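Local atomic coordinates of Mll2253 protein (Mesorhizobium loti, PDB entry 3Q63), a protein that is of unknown function but belongs to the AHA1 family, relatives of the activator of Hsp90 ATPase, with a fold of the Bet v 1-like group. Residues I17-L28 against L135-D143; F43-F51 against D62-P70. One frame throughout, in Å; residues are numbered along the deposited sequence.

Interaction 1 of 2, residues I17-L28 against L135-D143; sequences ISHPPEKLWRAL and LEQLLDRTD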
loop_
_atom_site.group_PDB
_atom_site.type_symbol
_atom_site.label_atom_id
_atom_site.label_comp_id
_atom_site.label_asym_id
_atom_site.label_seq_id
_atom_site.Cartn_x
_atom_site.Cartn_y
_atom_site.Cartn_z
ATOM N N ILE B 17 19.784 4.039 14.529
ATOM C CA ILE B 17 20.307 4.106 13.166
ATOM C C ILE B 17 21.761 4.553 13.148
ATOM O O ILE B 17 22.109 5.595 13.711
ATOM C CB ILE B 17 19.462 5.076 12.298
ATOM C CG1 ILE B 17 18.001 4.607 12.276
ATOM C CG2 ILE B 17 20.018 5.132 10.880
ATOM C CD1 ILE B 17 17.075 5.481 11.441
ATOM N N SER B 18 22.601 3.751 12.498
ATOM C CA SER B 18 24.033 4.018 12.401
ATOM C C SER B 18 24.394 5.066 11.351
ATOM O O SER B 18 25.285 4.851 10.524
ATOM C CB SER B 18 24.783 2.718 12.097
ATOM O OG SER B 18 24.712 1.828 13.194
ATOM N N HIS B 19 23.694 6.194 11.386
ATOM C CA HIS B 19 23.935 7.287 10.462
ATOM C C HIS B 19 23.680 8.580 11.218
ATOM O O HIS B 19 22.922 8.601 12.187
ATOM C CB HIS B 19 23.000 7.181 9.250
ATOM C CG HIS B 19 23.252 5.970 8.410
ATOM N ND1 HIS B 19 24.231 5.931 7.440
ATOM C CD2 HIS B 19 22.711 4.729 8.448
ATOM C CE1 HIS B 19 24.286 4.718 6.921
ATOM N NE2 HIS B 19 23.374 3.967 7.517
ATOM N N PRO B 20 24.339 9.669 10.804
ATOM C CA PRO B 20 24.174 10.973 11.451
ATOM C C PRO B 20 22.767 11.507 11.247
ATOM O O PRO B 20 22.115 11.188 10.252
ATOM C CB PRO B 20 25.246 11.835 10.784
ATOM C CG PRO B 20 25.435 11.186 9.448
ATOM C CD PRO B 20 25.400 9.717 9.785
ATOM N N PRO B 21 22.282 12.328 12.190
ATOM C CA PRO B 21 20.937 12.912 12.113
ATOM C C PRO B 21 20.630 13.642 10.800
ATOM O O PRO B 21 19.537 13.494 10.248
ATOM C CB PRO B 21 20.885 13.833 13.340
ATOM C CG PRO B 21 22.330 14.189 13.563
ATOM C CD PRO B 21 23.030 12.878 13.334
ATOM N N GLU B 22 21.592 14.402 10.284
ATOM C CA GLU B 22 21.381 15.135 9.033
ATOM C C GLU B 22 20.997 14.246 7.854
ATOM O O GLU B 22 20.144 14.609 7.043
ATOM C CB GLU B 22 22.629 15.942 8.666
ATOM C CG GLU B 22 22.949 17.023 9.664
ATOM C CD GLU B 22 23.520 16.459 10.948
ATOM O OE1 GLU B 22 23.343 17.100 12.012
ATOM O OE2 GLU B 22 24.160 15.381 10.885
ATOM N N LYS B 23 21.643 13.090 7.764
ATOM C CA LYS B 23 21.383 12.131 6.700
ATOM C C LYS B 23 19.983 11.541 6.880
ATOM O O LYS B 23 19.204 11.455 5.932
ATOM C CB LYS B 23 22.437 11.023 6.753
ATOM C CG LYS B 23 22.228 9.870 5.797
ATOM C CD LYS B 23 22.979 10.089 4.502
ATOM C CE LYS B 23 23.774 8.847 4.124
ATOM N NZ LYS B 23 24.834 8.573 5.141
ATOM N N LEU B 24 19.672 11.139 8.105
ATOM C CA LEU B 24 18.360 10.578 8.409
ATOM C C LEU B 24 17.306 11.634 8.075
ATOM O O LEU B 24 16.312 11.345 7.416
ATOM C CB LEU B 24 18.269 10.222 9.899
ATOM C CG LEU B 24 17.438 9.010 10.331
ATOM C CD1 LEU B 24 17.149 9.122 11.815
ATOM C CD2 LEU B 24 16.124 8.935 9.548
ATOM N N TRP B 25 17.539 12.868 8.522
ATOM C CA TRP B 25 16.595 13.954 8.283
ATOM C C TRP B 25 16.251 14.127 6.811
ATOM O O TRP B 25 15.084 14.335 6.462
ATOM C CB TRP B 25 17.134 15.277 8.839
ATOM C CG TRP B 25 16.184 16.428 8.627
ATOM C CD1 TRP B 25 16.277 17.409 7.679
ATOM C CD2 TRP B 25 14.979 16.693 9.358
ATOM N NE1 TRP B 25 15.209 18.268 7.776
ATOM C CE2 TRP B 25 14.397 17.853 8.798
ATOM C CE3 TRP B 25 14.335 16.064 10.432
ATOM C CZ2 TRP B 25 13.203 18.397 9.277
ATOM C CZ3 TRP B 25 13.145 16.609 10.906
ATOM C CH2 TRP B 25 12.595 17.763 10.330
ATOM N N ARG B 26 17.261 14.050 5.951
ATOM C CA ARG B 26 17.048 14.191 4.515
ATOM C C ARG B 26 16.180 13.071 3.968
ATOM O O ARG B 26 15.269 13.311 3.172
ATOM C CB ARG B 26 18.391 14.223 3.774
ATOM C CG ARG B 26 19.027 15.611 3.735
ATOM C CD ARG B 26 20.335 15.615 2.958
ATOM N NE ARG B 26 21.475 15.244 3.792
ATOM C CZ ARG B 26 21.911 15.962 4.826
ATOM N NH1 ARG B 26 21.304 17.095 5.160
ATOM N NH2 ARG B 26 22.958 15.550 5.523
ATOM N N ALA B 27 16.448 11.846 4.407
ATOM C CA ALA B 27 15.667 10.704 3.944
ATOM C C ALA B 27 14.200 10.822 4.369
ATOM O O ALA B 27 13.316 10.254 3.731
ATOM C CB ALA B 27 16.269 9.405 4.480
ATOM N N LEU B 28 13.943 11.563 5.442
ATOM C CA LEU B 28 12.579 11.740 5.946
ATOM C C LEU B 28 11.853 12.956 5.362
ATOM O O LEU B 28 10.630 13.057 5.455
ATOM C CB LEU B 28 12.601 11.886 7.474
ATOM C CG LEU B 28 13.061 10.682 8.298
ATOM C CD1 LEU B 28 13.291 11.096 9.733
ATOM C CD2 LEU B 28 12.025 9.576 8.206
ATOM N N LEU B 135 14.235 1.976 5.200
ATOM C CA LEU B 135 14.873 3.262 5.443
ATOM C C LEU B 135 16.352 3.028 5.750
ATOM O O LEU B 135 17.224 3.712 5.212
ATOM C CB LEU B 135 14.208 3.987 6.617
ATOM C CG LEU B 135 14.938 5.219 7.169
ATOM C CD1 LEU B 135 15.083 6.260 6.075
ATOM C CD2 LEU B 135 14.166 5.804 8.355
ATOM N N GLU B 136 16.630 2.051 6.606
ATOM C CA GLU B 136 18.007 1.730 6.962
ATOM C C GLU B 136 18.771 1.176 5.771
ATOM O O GLU B 136 19.974 1.413 5.624
ATOM C CB GLU B 136 18.034 0.733 8.115
ATOM C CG GLU B 136 17.664 1.363 9.436
ATOM C CD GLU B 136 17.772 0.396 10.589
ATOM O OE1 GLU B 136 16.891 -0.480 10.716
ATOM O OE2 GLU B 136 18.750 0.504 11.360
ATOM N N GLN B 137 18.063 0.444 4.921
ATOM C CA GLN B 137 18.657 -0.134 3.719
ATOM C C GLN B 137 19.080 0.998 2.783
ATOM O O GLN B 137 20.166 0.972 2.208
ATOM C CB GLN B 137 17.638 -1.044 3.025
ATOM C CG GLN B 137 18.037 -1.465 1.618
ATOM C CD GLN B 137 16.986 -2.338 0.945
ATOM O OE1 GLN B 137 15.803 -1.982 0.886
ATOM N NE2 GLN B 137 17.417 -3.482 0.423
ATOM N N LEU B 138 18.206 1.989 2.639
ATOM C CA LEU B 138 18.479 3.141 1.789
ATOM C C LEU B 138 19.711 3.903 2.281
ATOM O O LEU B 138 20.607 4.213 1.497
ATOM C CB LEU B 138 17.272 4.079 1.767
ATOM C CG LEU B 138 17.465 5.428 1.075
ATOM C CD1 LEU B 138 17.695 5.205 -0.405
ATOM C CD2 LEU B 138 16.245 6.315 1.307
ATOM N N LEU B 139 19.745 4.201 3.578
ATOM C CA LEU B 139 20.860 4.927 4.173
ATOM C C LEU B 139 22.194 4.198 3.979
ATOM O O LEU B 139 23.241 4.839 3.844
ATOM C CB LEU B 139 20.594 5.173 5.667
ATOM C CG LEU B 139 19.436 6.140 5.984
ATOM C CD1 LEU B 139 19.246 6.284 7.498
ATOM C CD2 LEU B 139 19.750 7.500 5.370
ATOM N N ASP B 140 22.156 2.866 3.958
ATOM C CA ASP B 140 23.367 2.071 3.757
ATOM C C ASP B 140 23.824 2.019 2.300
ATOM O O ASP B 140 25.019 2.103 2.023
ATOM C CB ASP B 140 23.179 0.633 4.256
ATOM C CG ASP B 140 23.193 0.529 5.770
ATOM O OD1 ASP B 140 23.773 1.424 6.432
ATOM O OD2 ASP B 140 22.637 -0.461 6.303
ATOM N N ARG B 141 22.889 1.877 1.365
ATOM C CA ARG B 141 23.282 1.812 -0.035
ATOM C C ARG B 141 23.675 3.171 -0.593
ATOM O O ARG B 141 24.282 3.254 -1.658
ATOM C CB ARG B 141 22.168 1.220 -0.896
ATOM C CG ARG B 141 21.010 2.157 -1.156
ATOM C CD ARG B 141 20.221 1.684 -2.365
ATOM N NE ARG B 141 19.886 0.261 -2.288
ATOM C CZ ARG B 141 18.947 -0.252 -1.498
ATOM N NH1 ARG B 141 18.238 0.541 -0.704
ATOM N NH2 ARG B 141 18.711 -1.560 -1.509
ATOM N N THR B 142 23.320 4.238 0.117
ATOM C CA THR B 142 23.661 5.580 -0.330
ATOM C C THR B 142 24.848 6.093 0.468
ATOM O O THR B 142 25.197 7.267 0.396
ATOM C CB THR B 142 22.476 6.559 -0.161
ATOM O OG1 THR B 142 22.121 6.663 1.224
ATOM C CG2 THR B 142 21.281 6.075 -0.957
ATOM N N ASP B 143 25.466 5.199 1.232
ATOM C CA ASP B 143 26.614 5.564 2.048
ATOM C C ASP B 143 27.917 5.209 1.326
ATOM O O ASP B 143 27.943 4.317 0.479
ATOM C CB ASP B 143 26.544 4.830 3.386
ATOM C CG ASP B 143 27.708 5.157 4.283
ATOM O OD1 ASP B 143 27.751 6.286 4.815
ATOM O OD2 ASP B 143 28.593 4.287 4.443
HETATM O O HOH W 1 20.952 1.909 10.613
HETATM O O HOH W 2 26.265 7.685 7.641
HETATM O O HOH W 3 21.554 1.932 7.955
#
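The polar part of this contact centres on H19 and D140. NE2 of H19 donates to OD1 of D140 over 2.8 Å with an N-H...O angle of 147°; the acceptor lies in the imidazole plane, whereas the carboxylate is met from above its own plane, and the two planes are well turned from one another. A water bonded to H19 NE2 also donates to the backbone O of E136, and a second joins S18 N to OE2 of E136. K23, its chain bent at chi2, chi3 and chi4, brings NZ to 3.7 Å from D143 OD1, a long salt bridge.

A CH-pi contact covers one imidazole face: L139 CB sits 3.6 Å from the ring centroid, 17° off the normal. Replacing H19 with an alanine would probably take the imidazole N-H away from D140 OD1 and uncover the CB side of L139.

In this helix-grip fold of the Bet v 1-like clan, the C-terminal helix 118-141 passes helix 21-29 here, the segment axes 10.8 Å apart at 119°.

Apolar contacts fill the interface. L139 spreads its branches, CD1 to I17 CG2 at 3.7 Å and CD2 tightly to K23 CG at 3.5 Å. One turn earlier, L135, with CG anti to the backbone N, directs CD1 to A27 CB at 3.7 Å and CD2 to L24 CD2 at 3.9 Å; L106 of strand 103-113 and W37 also touch L135.

Interaction 2 of 2, residues F43-F51 against D62-P70; sequences FKPAVGHRF and DCEVLAVEP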
loop_
_atom_site.group_PDB
_atom_site.type_symbol
_atom_site.label_atom_id
_atom_site.label_comp_id
_atom_site.label_asym_id
_atom_site.label_seq_id
_atom_site.Cartn_x
_atom_site.Cartn_y
_atom_site.Cartn_z
ATOM N N PHE B 43 5.605 15.494 -0.511
ATOM C CA PHE B 43 5.925 16.109 0.773
ATOM C C PHE B 43 6.741 17.397 0.627
ATOM O O PHE B 43 7.459 17.581 -0.349
ATOM C CB PHE B 43 6.729 15.116 1.626
ATOM C CG PHE B 43 7.262 15.703 2.903
ATOM C CD1 PHE B 43 6.466 15.755 4.042
ATOM C CD2 PHE B 43 8.550 16.246 2.956
ATOM C CE1 PHE B 43 6.936 16.341 5.213
ATOM C CE2 PHE B 43 9.029 16.838 4.127
ATOM C CZ PHE B 43 8.220 16.885 5.260
ATOM N N LYS B 44 6.611 18.284 1.608
ATOM C CA LYS B 44 7.363 19.537 1.659
ATOM C C LYS B 44 7.506 19.875 3.133
ATOM O O LYS B 44 6.524 19.870 3.871
ATOM C CB LYS B 44 6.636 20.677 0.948
ATOM C CG LYS B 44 6.705 20.616 -0.563
ATOM C CD LYS B 44 7.145 21.952 -1.163
ATOM C CE LYS B 44 8.560 22.336 -0.732
ATOM N NZ LYS B 44 8.673 22.666 0.721
ATOM N N PRO B 45 8.739 20.156 3.582
ATOM C CA PRO B 45 9.060 20.500 4.975
ATOM C C PRO B 45 8.518 21.857 5.420
ATOM O O PRO B 45 9.270 22.677 5.946
ATOM C CB PRO B 45 10.590 20.493 4.995
ATOM C CG PRO B 45 10.966 19.613 3.859
ATOM C CD PRO B 45 9.970 19.973 2.794
ATOM N N ALA B 46 7.233 22.102 5.207
ATOM C CA ALA B 46 6.640 23.372 5.611
ATOM C C ALA B 46 5.341 23.137 6.365
ATOM O O ALA B 46 4.460 22.419 5.892
ATOM C CB ALA B 46 6.385 24.254 4.393
ATOM N N VAL B 47 5.229 23.753 7.537
ATOM C CA VAL B 47 4.042 23.616 8.367
ATOM C C VAL B 47 2.779 24.019 7.616
ATOM O O VAL B 47 2.740 25.058 6.956
ATOM C CB VAL B 47 4.151 24.487 9.638
ATOM C CG1 VAL B 47 2.860 24.405 10.433
ATOM C CG2 VAL B 47 5.334 24.024 10.488
ATOM N N GLY B 48 1.749 23.185 7.722
ATOM C CA GLY B 48 0.489 23.471 7.062
ATOM C C GLY B 48 0.436 22.946 5.642
ATOM O O GLY B 48 -0.620 22.951 5.013
ATOM N N HIS B 49 1.570 22.485 5.130
ATOM C CA HIS B 49 1.616 21.970 3.769
ATOM C C HIS B 49 0.802 20.688 3.642
ATOM O O HIS B 49 0.977 19.744 4.409
ATOM C CB HIS B 49 3.066 21.722 3.350
ATOM C CG HIS B 49 3.206 21.087 2.001
ATOM N ND1 HIS B 49 3.274 19.722 1.822
ATOM C CD2 HIS B 49 3.263 21.631 0.762
ATOM C CE1 HIS B 49 3.369 19.451 0.531
ATOM N NE2 HIS B 49 3.364 20.592 -0.133
ATOM N N ARG B 50 -0.102 20.665 2.674
ATOM C CA ARG B 50 -0.923 19.487 2.469
ATOM C C ARG B 50 -0.380 18.664 1.309
ATOM O O ARG B 50 0.032 19.209 0.284
ATOM C CB ARG B 50 -2.382 19.902 2.241
ATOM C CG ARG B 50 -2.549 21.362 1.881
ATOM C CD ARG B 50 -3.698 22.028 2.642
ATOM N NE ARG B 50 -4.926 21.239 2.591
ATOM C CZ ARG B 50 -6.151 21.746 2.717
ATOM N NH1 ARG B 50 -7.209 20.949 2.659
ATOM N NH2 ARG B 50 -6.319 23.049 2.885
ATOM N N PHE B 51 -0.352 17.346 1.493
ATOM C CA PHE B 51 0.155 16.441 0.472
ATOM C C PHE B 51 -0.481 15.069 0.606
ATOM O O PHE B 51 -1.304 14.825 1.502
ATOM C CB PHE B 51 1.686 16.317 0.574
ATOM C CG PHE B 51 2.172 15.665 1.844
ATOM C CD1 PHE B 51 2.544 14.320 1.859
ATOM C CD2 PHE B 51 2.252 16.390 3.028
ATOM C CE1 PHE B 51 2.986 13.711 3.031
ATOM C CE2 PHE B 51 2.693 15.790 4.207
ATOM C CZ PHE B 51 3.061 14.446 4.209
ATOM N N ASP B 62 -4.127 11.123 2.884
ATOM C CA ASP B 62 -4.148 12.585 2.843
ATOM C C ASP B 62 -3.349 13.061 4.043
ATOM O O ASP B 62 -3.653 12.687 5.176
ATOM C CB ASP B 62 -5.574 13.103 2.970
ATOM C CG ASP B 62 -6.507 12.507 1.932
ATOM O OD1 ASP B 62 -7.730 12.464 2.193
ATOM O OD2 ASP B 62 -6.016 12.085 0.863
ATOM N N CYS B 63 -2.354 13.910 3.805
ATOM C CA CYS B 63 -1.503 14.387 4.889
ATOM C C CYS B 63 -1.304 15.896 4.934
ATOM O O CYS B 63 -1.476 16.600 3.934
ATOM C CB CYS B 63 -0.119 13.743 4.798
ATOM S SG CYS B 63 -0.095 11.991 4.443
ATOM N N GLU B 64 -0.911 16.373 6.109
ATOM C CA GLU B 64 -0.653 17.783 6.322
ATOM C C GLU B 64 0.515 17.920 7.292
ATOM O O GLU B 64 0.526 17.281 8.341
ATOM C CB GLU B 64 -1.884 18.460 6.917
ATOM C CG GLU B 64 -1.740 19.962 7.031
ATOM C CD GLU B 64 -2.630 20.552 8.106
ATOM O OE1 GLU B 64 -3.735 20.014 8.322
ATOM O OE2 GLU B 64 -2.224 21.563 8.723
ATOM N N VAL B 65 1.499 18.738 6.942
ATOM C CA VAL B 65 2.639 18.938 7.829
ATOM C C VAL B 65 2.162 19.742 9.035
ATOM O O VAL B 65 1.488 20.760 8.884
ATOM C CB VAL B 65 3.787 19.677 7.105
ATOM C CG1 VAL B 65 4.976 19.834 8.036
ATOM C CG2 VAL B 65 4.207 18.882 5.862
ATOM N N LEU B 66 2.496 19.265 10.230
ATOM C CA LEU B 66 2.085 19.909 11.471
ATOM C C LEU B 66 3.223 20.593 12.205
ATOM O O LEU B 66 3.035 21.659 12.773
ATOM C CB LEU B 66 1.460 18.883 12.413
ATOM C CG LEU B 66 0.192 18.209 11.919
ATOM C CD1 LEU B 66 -0.230 17.165 12.944
ATOM C CD2 LEU B 66 -0.913 19.250 11.716
ATOM N N ALA B 67 4.394 19.963 12.216
ATOM C CA ALA B 67 5.538 20.540 12.899
ATOM C C ALA B 67 6.835 20.168 12.206
ATOM O O ALA B 67 6.978 19.069 11.662
ATOM C CB ALA B 67 5.572 20.082 14.353
ATOM N N VAL B 68 7.784 21.099 12.225
ATOM C CA VAL B 68 9.070 20.865 11.596
ATOM C C VAL B 68 10.199 21.519 12.374
ATOM O O VAL B 68 10.243 22.737 12.520
ATOM C CB VAL B 68 9.093 21.408 10.161
ATOM C CG1 VAL B 68 10.443 21.120 9.525
ATOM C CG2 VAL B 68 7.975 20.778 9.345
ATOM N N GLU B 69 11.110 20.695 12.866
ATOM C CA GLU B 69 12.260 21.173 13.610
ATOM C C GLU B 69 13.469 20.429 13.053
ATOM O O GLU B 69 13.796 19.329 13.499
ATOM C CB GLU B 69 12.072 20.882 15.095
ATOM C CG GLU B 69 13.192 21.385 15.973
ATOM C CD GLU B 69 12.834 21.308 17.441
ATOM O OE1 GLU B 69 12.463 20.206 17.912
ATOM O OE2 GLU B 69 12.927 22.351 18.125
ATOM N N PRO B 70 14.142 21.030 12.059
ATOM C CA PRO B 70 15.315 20.493 11.372
ATOM C C PRO B 70 16.208 19.575 12.188
ATOM O O PRO B 70 16.670 19.922 13.278
ATOM C CB PRO B 70 16.017 21.749 10.885
ATOM C CG PRO B 70 14.862 22.604 10.497
ATOM C CD PRO B 70 13.939 22.444 11.692
#
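F51 lays one face of its ring over C63, whose CB lies 3.5 Å from the centroid and 20° off the normal, a CH-pi contact. The sulfur follows obliquely, SG being 4.3 Å from the same centroid. This placement depends on the F51 chi1 of 66°, which sets CG between the backbone N and the carbonyl carbon and folds the ring back across the neighbouring strand. The other face is offset over F43 CA, and Y76 meets the F51 ring edge-to-face.

V65 is held between the loop and this ring. Its CG1 is anti to the backbone N (chi1 -178°), leaving CG2 to reach both F51 CE2 and F43 CE1, each at 3.8 Å; in both pairs the side chains cross at about a right angle. CG2 also lies near the plane of the H49 imidazole, at its edge, while K44 CB covers one face of that imidazole.

The backbones form part of the antiparallel hairpin of strands 50-54 and 60-69, within the curved sheet of the Bet v 1-like fold. F51 and C63 make the hydrogen-bonded pair, F51 N to C63 O at 2.8 Å and C63 N to F51 O at 2.7 Å; R50 and E64 make the non-hydrogen-bonded pair. Beyond them a type II turn, A46 to H49, is tied on by hydrogen bonds from G48 N to V65 O and from V65 N to H49 O.

Farther along, V47 turns CG2 to V68 CG2 at 4.3 Å. At the opposite end of 62-70, D62 OD2 is hydrogen-bonded to H82 of the second subunit.

Interactions 1 and 2 have centres about 20 Å apart, yet they meet through W25. Its indole, on helix 21-29, packs against the end of segment 62-70: CZ2 lies 3.6 Å from P70 CA and 3.9 Å from V68 CG1, and CH2 is 3.7 Å from E69 O. The same helix turns K23 and A27 to helix 118-141 and W25 to the sheet. T29, just past segment 17-28, also touches F43 and P45 of interaction 2. In sequence, both segments of interaction 2 fall between those of interaction 1. With no ligand site identified, neither contact can be assigned to a binding pocket.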